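Local coordinates for anti-sigma-factor antagonist (STAS) domain protein (PDB 3ZXN) that probably acts as an RsbS-type STAS-domain scaffold of the bacterial stressosome, a signalling complex adapted in this organism to control secondary messenger signalling, at residues E33-H36 against N37-G40. The protein carries 1 engineered substitution. Residues are numbered along the deposited sequence; the frame is centred on the assembly and turned at random.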
ATOM      1  N   GLU A  33       4.893  -0.476  12.020  1.00 35.94           N
ATOM      2  CA  GLU A  33       4.964  -1.933  12.011  1.00 34.96           C
ATOM      3  C   GLU A  33       5.227  -2.474  10.604  1.00 31.94           C
ATOM      4  O   GLU A  33       5.998  -3.430  10.427  1.00 28.80           O
ATOM      5  CB  GLU A  33       3.688  -2.552  12.600  1.00 38.00           C
ATOM      6  CG  GLU A  33       3.698  -4.082  12.591  1.00 38.78           C
ATOM      7  CD  GLU A  33       2.422  -4.714  13.148  1.00 56.96           C
ATOM      8  OE1 GLU A  33       1.449  -3.976  13.434  1.00 53.97           O
ATOM      9  OE2 GLU A  33       2.396  -5.958  13.291  1.00 59.64           O
ATOM     10  N   LEU A  34       4.578  -1.881   9.604  1.00 29.64           N
ATOM     11  CA  LEU A  34       4.766  -2.336   8.227  1.00 28.88           C
ATOM     12  C   LEU A  34       6.229  -2.162   7.835  1.00 28.46           C
ATOM     13  O   LEU A  34       6.871  -3.084   7.332  1.00 28.55           O
ATOM     14  CB  LEU A  34       3.864  -1.565   7.257  1.00 26.06           C
ATOM     15  CG  LEU A  34       4.010  -1.989   5.783  1.00 28.28           C
ATOM     16  CD1 LEU A  34       3.513  -3.426   5.556  1.00 30.61           C
ATOM     17  CD2 LEU A  34       3.288  -1.026   4.849  1.00 32.33           C
ATOM     18  N   LEU A  35       6.759  -0.969   8.085  1.00 28.00           N
ATOM     19  CA  LEU A  35       8.134  -0.681   7.710  1.00 29.74           C
ATOM     20  C   LEU A  35       9.085  -1.606   8.440  1.00 27.25           C
ATOM     21  O   LEU A  35      10.054  -2.067   7.859  1.00 31.07           O
ATOM     22  CB  LEU A  35       8.495   0.797   7.953  1.00 27.27           C
ATOM     23  CG  LEU A  35       7.693   1.807   7.122  1.00 32.15           C
ATOM     24  CD1 LEU A  35       8.011   3.263   7.510  1.00 34.94           C
ATOM     25  CD2 LEU A  35       7.928   1.582   5.633  1.00 32.08           C
ATOM     26  N   HIS A  36       8.805  -1.892   9.708  1.00 25.73           N
ATOM     27  CA  HIS A  36       9.642  -2.832  10.437  1.00 29.31           C
ATOM     28  C   HIS A  36       9.606  -4.198   9.750  1.00 34.57           C
ATOM     29  O   HIS A  36      10.645  -4.821   9.519  1.00 33.34           O
ATOM     30  CB  HIS A  36       9.200  -2.946  11.902  1.00 32.69           C
ATOM     31  CG  HIS A  36       9.896  -4.037  12.652  1.00 38.16           C
ATOM     32  ND1 HIS A  36      11.171  -3.901  13.156  1.00 38.69           N
ATOM     33  CD2 HIS A  36       9.502  -5.297  12.957  1.00 40.05           C
ATOM     34  CE1 HIS A  36      11.529  -5.026  13.752  1.00 41.76           C
ATOM     35  NE2 HIS A  36      10.535  -5.890  13.642  1.00 40.84           N
ATOM     36  N   ASN A  37       8.406  -4.659   9.409  1.00 34.92           N
ATOM     37  CA  ASN A  37       8.271  -5.966   8.763  1.00 34.77           C
ATOM     38  C   ASN A  37       8.996  -6.062   7.424  1.00 30.90           C
ATOM     39  O   ASN A  37       9.740  -7.014   7.192  1.00 29.88           O
ATOM     40  CB  ASN A  37       6.791  -6.360   8.600  1.00 33.99           C
ATOM     41  CG  ASN A  37       6.080  -6.524   9.937  1.00 40.30           C
ATOM     42  OD1 ASN A  37       5.034  -5.923  10.175  1.00 51.63           O
ATOM     43  ND2 ASN A  37       6.658  -7.323  10.820  1.00 43.32           N
ATOM     44  N   ILE A  38       8.789  -5.083   6.545  1.00 28.10           N
ATOM     45  CA  ILE A  38       9.330  -5.204   5.190  1.00 28.81           C
ATOM     46  C   ILE A  38      10.846  -4.983   5.113  1.00 31.10           C
ATOM     47  O   ILE A  38      11.467  -5.277   4.087  1.00 30.23           O
ATOM     48  CB  ILE A  38       8.583  -4.328   4.156  1.00 28.80           C
ATOM     49  CG1 ILE A  38       8.880  -2.845   4.363  1.00 32.83           C
ATOM     50  CG2 ILE A  38       7.073  -4.603   4.208  1.00 25.37           C
ATOM     51  CD1 ILE A  38       8.182  -1.964   3.352  1.00 29.08           C
ATOM     52  N   THR A  39      11.437  -4.494   6.204  1.00 29.17           N
ATOM     53  CA  THR A  39      12.896  -4.401   6.282  1.00 31.47           C
ATOM     54  C   THR A  39      13.531  -5.516   7.116  1.00 35.19           C
ATOM     55  O   THR A  39      14.727  -5.486   7.384  1.00 35.99           O
ATOM     56  CB  THR A  39      13.370  -3.021   6.795  1.00 25.20           C
ATOM     57  OG1 THR A  39      12.827  -2.762   8.098  1.00 28.92           O
ATOM     58  CG2 THR A  39      12.903  -1.945   5.850  1.00 29.14           C
ATOM     59  N   GLY A  40      12.735  -6.497   7.533  1.00 34.79           N
ATOM     60  CA  GLY A  40      13.279  -7.658   8.228  1.00 37.14           C
ATOM     61  C   GLY A  40      13.468  -8.832   7.277  1.00 39.94           C
ATOM     62  O   GLY A  40      14.451  -8.918   6.535  1.00 38.52           O
TER
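Leu35 O accepts two hydrogen bonds from Thr39, from OG1 at 2.9 Å and from the backbone N at 3.2 Å, the two donors on opposite faces of its carbonyl plane. The hydroxyl reaches back because OG1 sits between the backbone N and carbonyl carbon of Thr39 (chi1 59°). The preceding i to i+4 backbone bonds, Ile38 N to Leu34 O and Asn37 N to Glu33 O, are straighter than that of Thr39 N (N-H...O angle 162° for Asn37). The Asn37 side chain turns back to put its CG 3.1 Å from Glu33 O, with the amide group beside CG of Glu33, whose OE2 is hydrogen-bonded to Ser3 OG. An alanine here would lack the amide next to Glu33 O and would probably uncover CG of Glu33 and leave a gap beside Ile7 and Trp14. On the apolar side, Leu34 CD1 meets Ile38 CG2 at 4.0 Å, and Leu35 CD2 approaches Ile38 CD1 at 4.2 Å; these side chains pack on Ile67, Leu70 and Leu74 of helix 58-74. Helix 25-38 of this STAS domain finishes with a threonine hydroxyl adding a second hydrogen bond to the Leu35 carbonyl, while Leu34 and Ile38 are buried against the sheet and helix 58-74.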